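Local coordinates for calcium-regulated actin-bundling protein (Dictyostelium discoideum, PDB 4X3N), which bundles actin filaments in a calcium-regulated manner and may help shape and remodel filopodia and pseudopodia as cells move, at residues A[61-66]-A[154-159]; A[122-127]-A[162-167]. One frame throughout, in Å; residues are numbered along the deposited sequence.

Interaction 1: residues A[61-66]-A[154-159]. With CA (calcium ion), chain D.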
loop_
_atom_site.group_PDB
_atom_site.type_symbol
_atom_site.label_atom_id
_atom_site.label_comp_id
_atom_site.label_asym_id
_atom_site.label_seq_id
_atom_site.Cartn_x
_atom_site.Cartn_y
_atom_site.Cartn_z
ATOM N N ALA A 61 -8.290 -22.223 -22.679
ATOM C CA ALA A 61 -8.788 -22.328 -21.313
ATOM C C ALA A 61 -7.852 -23.092 -20.418
ATOM O O ALA A 61 -7.522 -22.659 -19.310
ATOM C CB ALA A 61 -10.186 -22.929 -21.296
ATOM N N GLU A 62 -7.358 -24.205 -20.878
ATOM C CA GLU A 62 -6.460 -25.006 -20.089
ATOM C C GLU A 62 -5.186 -24.260 -19.659
ATOM O O GLU A 62 -4.725 -24.419 -18.552
ATOM C CB GLU A 62 -6.094 -26.303 -20.817
ATOM C CG GLU A 62 -5.162 -27.200 -20.037
ATOM C CD GLU A 62 -5.759 -27.660 -18.717
ATOM O OE1 GLU A 62 -6.996 -27.654 -18.528
ATOM O OE2 GLU A 62 -4.967 -27.956 -17.808
ATOM N N PHE A 63 -4.632 -23.454 -20.543
ATOM C CA PHE A 63 -3.495 -22.688 -20.167
ATOM C C PHE A 63 -3.875 -21.614 -19.142
ATOM O O PHE A 63 -3.154 -21.315 -18.200
ATOM C CB PHE A 63 -2.965 -22.010 -21.413
ATOM C CG PHE A 63 -1.705 -21.272 -21.192
ATOM C CD1 PHE A 63 -1.723 -19.955 -20.694
ATOM C CD2 PHE A 63 -0.477 -21.847 -21.537
ATOM C CE1 PHE A 63 -0.531 -19.271 -20.498
ATOM C CE2 PHE A 63 0.712 -21.150 -21.356
ATOM C CZ PHE A 63 0.702 -19.880 -20.804
ATOM N N ILE A 64 -5.022 -21.036 -19.337
ATOM C CA ILE A 64 -5.464 -19.932 -18.475
ATOM C C ILE A 64 -5.573 -20.484 -17.074
ATOM O O ILE A 64 -5.160 -19.857 -16.083
ATOM C CB ILE A 64 -6.759 -19.314 -18.994
ATOM C CG1 ILE A 64 -6.467 -18.447 -20.213
ATOM C CG2 ILE A 64 -7.415 -18.417 -17.885
ATOM C CD1 ILE A 64 -7.654 -18.195 -21.069
ATOM N N TYR A 65 -6.110 -21.691 -17.001
ATOM C CA TYR A 65 -6.343 -22.377 -15.729
ATOM C C TYR A 65 -5.107 -22.893 -15.063
ATOM O O TYR A 65 -4.838 -22.600 -13.863
ATOM C CB TYR A 65 -7.336 -23.536 -15.942
ATOM C CG TYR A 65 -7.683 -24.262 -14.663
ATOM C CD1 TYR A 65 -6.909 -25.355 -14.241
ATOM C CD2 TYR A 65 -8.776 -23.879 -13.890
ATOM C CE1 TYR A 65 -7.223 -26.031 -13.066
ATOM C CE2 TYR A 65 -9.076 -24.547 -12.715
ATOM C CZ TYR A 65 -8.289 -25.622 -12.326
ATOM O OH TYR A 65 -8.608 -26.291 -11.159
ATOM N N SER A 66 -4.303 -23.615 -15.842
ATOM C CA SER A 66 -3.157 -24.328 -15.282
ATOM C C SER A 66 -1.914 -23.473 -15.113
ATOM O O SER A 66 -1.109 -23.733 -14.229
ATOM C CB SER A 66 -2.805 -25.521 -16.187
ATOM O OG SER A 66 -3.778 -26.491 -15.945
ATOM N N LEU A 154 -7.889 -10.179 -14.924
ATOM C CA LEU A 154 -8.674 -9.677 -16.049
ATOM C C LEU A 154 -7.818 -8.839 -16.996
ATOM O O LEU A 154 -7.892 -9.018 -18.185
ATOM C CB LEU A 154 -9.869 -8.832 -15.660
ATOM C CG LEU A 154 -10.780 -8.300 -16.786
ATOM C CD1 LEU A 154 -11.532 -9.397 -17.552
ATOM C CD2 LEU A 154 -11.791 -7.345 -16.204
ATOM N N GLU A 155 -7.072 -7.912 -16.449
ATOM C CA GLU A 155 -6.262 -7.002 -17.269
ATOM C C GLU A 155 -5.149 -7.767 -17.983
ATOM O O GLU A 155 -4.921 -7.543 -19.154
ATOM C CB GLU A 155 -5.738 -5.855 -16.403
ATOM C CG GLU A 155 -6.810 -4.838 -16.102
ATOM C CD GLU A 155 -6.377 -3.881 -15.032
ATOM O OE1 GLU A 155 -6.099 -4.353 -13.926
ATOM O OE2 GLU A 155 -6.302 -2.671 -15.319
ATOM N N TYR A 156 -4.494 -8.682 -17.279
ATOM C CA TYR A 156 -3.528 -9.589 -17.919
ATOM C C TYR A 156 -4.165 -10.352 -19.095
ATOM O O TYR A 156 -3.586 -10.457 -20.192
ATOM C CB TYR A 156 -2.915 -10.577 -16.900
ATOM C CG TYR A 156 -2.449 -11.861 -17.550
ATOM C CD1 TYR A 156 -1.234 -11.912 -18.237
ATOM C CD2 TYR A 156 -3.179 -13.038 -17.436
ATOM C CE1 TYR A 156 -0.786 -13.111 -18.827
ATOM C CE2 TYR A 156 -2.777 -14.209 -18.039
ATOM C CZ TYR A 156 -1.575 -14.247 -18.763
ATOM O OH TYR A 156 -1.139 -15.441 -19.364
ATOM N N LEU A 157 -5.355 -10.890 -18.877
ATOM C CA LEU A 157 -6.041 -11.645 -19.918
ATOM C C LEU A 157 -6.409 -10.882 -21.154
ATOM O O LEU A 157 -6.184 -11.336 -22.276
ATOM C CB LEU A 157 -7.285 -12.311 -19.378
ATOM C CG LEU A 157 -6.939 -13.412 -18.386
ATOM C CD1 LEU A 157 -8.200 -13.875 -17.640
ATOM C CD2 LEU A 157 -6.345 -14.678 -19.048
ATOM N N LEU A 158 -6.938 -9.691 -20.963
ATOM C CA LEU A 158 -7.341 -8.882 -22.060
ATOM C C LEU A 158 -6.178 -8.488 -22.946
ATOM O O LEU A 158 -6.330 -8.414 -24.189
ATOM C CB LEU A 158 -7.987 -7.629 -21.531
ATOM C CG LEU A 158 -9.519 -7.535 -21.389
ATOM C CD1 LEU A 158 -10.385 -8.670 -21.821
ATOM C CD2 LEU A 158 -9.907 -6.923 -20.089
ATOM N N TYR A 159 -5.047 -8.185 -22.316
ATOM C CA TYR A 159 -3.876 -7.778 -23.049
ATOM C C TYR A 159 -3.207 -8.995 -23.686
ATOM O O TYR A 159 -2.816 -8.921 -24.830
ATOM C CB TYR A 159 -2.898 -6.936 -22.222
ATOM C CG TYR A 159 -1.788 -6.350 -23.090
ATOM C CD1 TYR A 159 -2.065 -5.340 -24.014
ATOM C CD2 TYR A 159 -0.493 -6.852 -23.025
ATOM C CE1 TYR A 159 -1.072 -4.836 -24.834
ATOM C CE2 TYR A 159 0.495 -6.378 -23.850
ATOM C CZ TYR A 159 0.198 -5.377 -24.741
ATOM O OH TYR A 159 1.192 -4.890 -25.518
HETATM CA CA CA D . -5.631 -1.906 -13.010
HETATM O O HOH W 1 -7.237 -2.906 -11.556
#
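The exiting helix of a calcium-bound EF-hand, helix 153-160, meets the start of helix 61-79 through Phe-63 and Ile-64 on one side and Tyr-156 and Leu-157 on the other. The two backbones stay well apart, with Ile-64 CA 8.4 Å from Leu-157 CA, so side chains alone bridge the gap. Ile-64 presents its CG1 branch to one methyl of Leu-157, CG1 lying 3.9 Å from CD2. Its CG2 methyl is at 4.1 Å from the same Leu-157 CD2, which therefore sits against both branches of the isoleucine; the two side chains cross at a slant. Beside this pair, the Tyr-156 and Phe-63 side chains run about at right angles, yet their ring planes are only about 24° apart. Tyr-156 OH stands at the ring edge, close to the ring plane, 4.0 Å from Phe-63 CE1. With CG roughly anti to the backbone N (chi1 154°), the ring of Tyr-156 extends toward helix 61-79.

Glu-155, the residue before Tyr-156, binds the calcium ion with both carboxylate oxygens, OE2 at 2.5 Å and OE1 at 2.7 Å from the metal, and a water ligand lies 2.4 Å from the calcium. Asp-144, Asn-146, Asp-148 and the carbonyl oxygen of Arg-150 complete the site, while Ser-152 OG hydrogen-bonds Glu-155 OE1. Around the apolar contact, Leu-50 packs on Ile-64, Phe-49 on Leu-157, and the ring of Phe-102 meets Tyr-156 edge-to-face.

No hydrogen bond spans the two helices, and all four touching residues are buried. The contact thus rests on van der Waals packing, while consecutive residues of one helix serve the metal and the hydrophobic core, tying the ion-binding helix directly to the interior.

Interaction 2: residues A[122-127]-A[162-167]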
loop_
_atom_site.group_PDB
_atom_site.type_symbol
_atom_site.label_atom_id
_atom_site.label_comp_id
_atom_site.label_asym_id
_atom_site.label_seq_id
_atom_site.Cartn_x
_atom_site.Cartn_y
_atom_site.Cartn_z
ATOM N N TYR A 122 -0.216 -23.912 -27.030
ATOM C CA TYR A 122 -0.972 -22.671 -26.773
ATOM C C TYR A 122 -0.213 -21.443 -27.238
ATOM O O TYR A 122 0.098 -20.574 -26.415
ATOM C CB TYR A 122 -1.229 -22.564 -25.274
ATOM C CG TYR A 122 -1.920 -23.783 -24.698
ATOM C CD1 TYR A 122 -3.275 -23.981 -24.910
ATOM C CD2 TYR A 122 -1.221 -24.742 -24.027
ATOM C CE1 TYR A 122 -3.916 -25.062 -24.393
ATOM C CE2 TYR A 122 -1.854 -25.857 -23.509
ATOM C CZ TYR A 122 -3.207 -25.990 -23.718
ATOM O OH TYR A 122 -3.912 -27.020 -23.244
ATOM N N PRO A 123 0.100 -21.351 -28.564
ATOM C CA PRO A 123 0.967 -20.261 -28.987
ATOM C C PRO A 123 0.380 -18.898 -28.610
ATOM O O PRO A 123 1.084 -18.037 -28.142
ATOM C CB PRO A 123 1.029 -20.430 -30.531
ATOM C CG PRO A 123 -0.118 -21.340 -30.882
ATOM C CD PRO A 123 -0.212 -22.253 -29.689
ATOM N N ILE A 124 -0.920 -18.714 -28.780
ATOM C CA ILE A 124 -1.494 -17.377 -28.600
ATOM C C ILE A 124 -1.488 -16.970 -27.108
ATOM O O ILE A 124 -1.629 -15.805 -26.786
ATOM C CB ILE A 124 -2.892 -17.281 -29.235
ATOM C CG1 ILE A 124 -3.292 -15.832 -29.367
ATOM C CG2 ILE A 124 -3.917 -18.017 -28.407
ATOM C CD1 ILE A 124 -4.706 -15.616 -29.861
ATOM N N SER A 125 -1.296 -17.930 -26.212
ATOM C CA SER A 125 -1.141 -17.648 -24.834
ATOM C C SER A 125 0.259 -17.330 -24.385
ATOM O O SER A 125 0.438 -17.063 -23.241
ATOM C CB SER A 125 -1.622 -18.855 -24.032
ATOM O OG SER A 125 -3.000 -19.002 -24.138
ATOM N N GLN A 126 1.277 -17.395 -25.255
ATOM C CA GLN A 126 2.628 -17.303 -24.759
ATOM C C GLN A 126 2.905 -15.873 -24.362
ATOM O O GLN A 126 2.596 -14.978 -25.122
ATOM C CB GLN A 126 3.675 -17.707 -25.830
ATOM C CG GLN A 126 3.677 -19.218 -26.116
ATOM C CD GLN A 126 3.546 -20.054 -24.873
ATOM O OE1 GLN A 126 4.507 -20.221 -24.100
ATOM N NE2 GLN A 126 2.365 -20.655 -24.697
ATOM N N PRO A 127 3.533 -15.662 -23.205
ATOM C CA PRO A 127 3.933 -14.299 -22.803
ATOM C C PRO A 127 5.146 -13.836 -23.606
ATOM O O PRO A 127 5.676 -14.606 -24.383
ATOM C CB PRO A 127 4.314 -14.448 -21.361
ATOM C CG PRO A 127 4.710 -15.894 -21.227
ATOM C CD PRO A 127 3.936 -16.685 -22.222
ATOM N N LYS A 162 -5.184 -9.883 -26.829
ATOM C CA LYS A 162 -5.609 -8.673 -27.460
ATOM C C LYS A 162 -5.884 -8.760 -28.985
ATOM O O LYS A 162 -6.567 -7.859 -29.517
ATOM C CB LYS A 162 -4.634 -7.513 -27.209
ATOM C CG LYS A 162 -3.278 -7.642 -27.936
ATOM C CD LYS A 162 -2.302 -6.591 -27.482
ATOM C CE LYS A 162 -0.886 -6.927 -27.931
ATOM N NZ LYS A 162 -0.836 -6.744 -29.396
ATOM N N ASP A 163 -5.428 -9.810 -29.666
ATOM C CA ASP A 163 -5.826 -10.035 -31.102
ATOM C C ASP A 163 -7.352 -10.068 -31.248
ATOM O O ASP A 163 -7.881 -9.854 -32.309
ATOM C CB ASP A 163 -5.357 -11.398 -31.625
ATOM C CG ASP A 163 -3.862 -11.568 -31.601
ATOM O OD1 ASP A 163 -3.117 -10.535 -31.700
ATOM O OD2 ASP A 163 -3.440 -12.783 -31.476
ATOM N N PHE A 164 -8.094 -10.372 -30.184
ATOM C CA PHE A 164 -9.546 -10.270 -30.280
ATOM C C PHE A 164 -10.248 -9.603 -29.089
ATOM O O PHE A 164 -11.357 -9.203 -29.274
ATOM C CB PHE A 164 -10.223 -11.640 -30.508
ATOM C CG PHE A 164 -9.900 -12.629 -29.469
ATOM C CD1 PHE A 164 -10.591 -12.627 -28.273
ATOM C CD2 PHE A 164 -8.903 -13.546 -29.679
ATOM C CE1 PHE A 164 -10.245 -13.520 -27.299
ATOM C CE2 PHE A 164 -8.537 -14.418 -28.693
ATOM C CZ PHE A 164 -9.219 -14.408 -27.496
ATOM N N ALA A 165 -9.589 -9.507 -27.932
ATOM C CA ALA A 165 -10.173 -9.013 -26.700
ATOM C C ALA A 165 -9.721 -7.579 -26.427
ATOM O O ALA A 165 -8.598 -7.198 -26.811
ATOM C CB ALA A 165 -9.739 -9.922 -25.581
ATOM N N ASN A 166 -10.609 -6.768 -25.822
ATOM C CA ASN A 166 -10.214 -5.488 -25.384
ATOM C C ASN A 166 -11.219 -4.986 -24.399
ATOM O O ASN A 166 -12.305 -5.556 -24.287
ATOM C CB ASN A 166 -10.030 -4.543 -26.579
ATOM C CG ASN A 166 -11.290 -4.324 -27.321
ATOM O OD1 ASN A 166 -12.180 -3.572 -26.901
ATOM N ND2 ASN A 166 -11.391 -4.959 -28.439
ATOM N N PRO A 167 -10.885 -3.943 -23.651
ATOM C CA PRO A 167 -11.772 -3.681 -22.496
ATOM C C PRO A 167 -13.219 -3.283 -22.848
ATOM O O PRO A 167 -14.209 -3.685 -22.178
ATOM C CB PRO A 167 -11.053 -2.518 -21.805
ATOM C CG PRO A 167 -9.655 -2.794 -22.057
ATOM C CD PRO A 167 -9.604 -3.243 -23.503
#
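Ile-124 touches Asp-163 and Phe-164 with the far end of its longer branch. Its CD1 methyl lies 3.5 Å from Asp-163 OD2, and CG1 is 3.7 Å from that same oxygen; the two side chains approach from opposing directions. CD1 also meets the ring of Phe-164 at its edge, near the ring plane, 4.2 Å from CE2. Both torsions of Ile-124 are extended (chi1 -165°, chi2 -175°), which carries the methyl from the loop between helices 116-121 and 132-143 to that between helices 153-160 and 167-174.

One shell out, Ile-124 sits in the short 3-10 turn 123-125, probably fixed there by two bonds that reach Tyr-122 O from opposite faces of its carbonyl plane: Ser-125 N at 3.0 Å and the side-chain NE2 of Gln-126 at 2.8 Å. The second is nearly straight at the hydrogen (167°), although its donor lies well above the carbonyl plane. Gln-160 NE2 then bonds the carbonyl oxygens of Ile-124 and Gln-126, linking this turn to the end of helix 153-160. Across the contact, Phe-164 is backed by Tyr-53, Glu-56 and Val-57 of helix 42-57, and Asn-166 caps the following helix through Asp-169 N.

No hydrogen bond crosses this small surface contact, in which one methyl meets a carboxylate oxygen and a ring edge; polar bonds on both sides, in 122-127 and at the Asn-166 cap, hold the loops.

In the fold
Interaction 1 is a core contact between helices, whereas interaction 2 joins two loops at the surface; their centres lie about 8 Å apart. Their segments alternate along the chain, and 162-167 follows soon after the EF-hand helix that supplies 154-159. They also meet directly: Phe-63 CD1 lies 3.5 Å from Ser-125 CB, and Glu-62 CB lies 3.3 Å from Tyr-122 OH. Helix 42-57 lies behind both. Neither contact has a hydrogen bond across it, but the deeper one is mostly aliphatic and aromatic, with one phenol oxygen at a ring edge, while the outer one sets a carboxylate oxygen against a methyl.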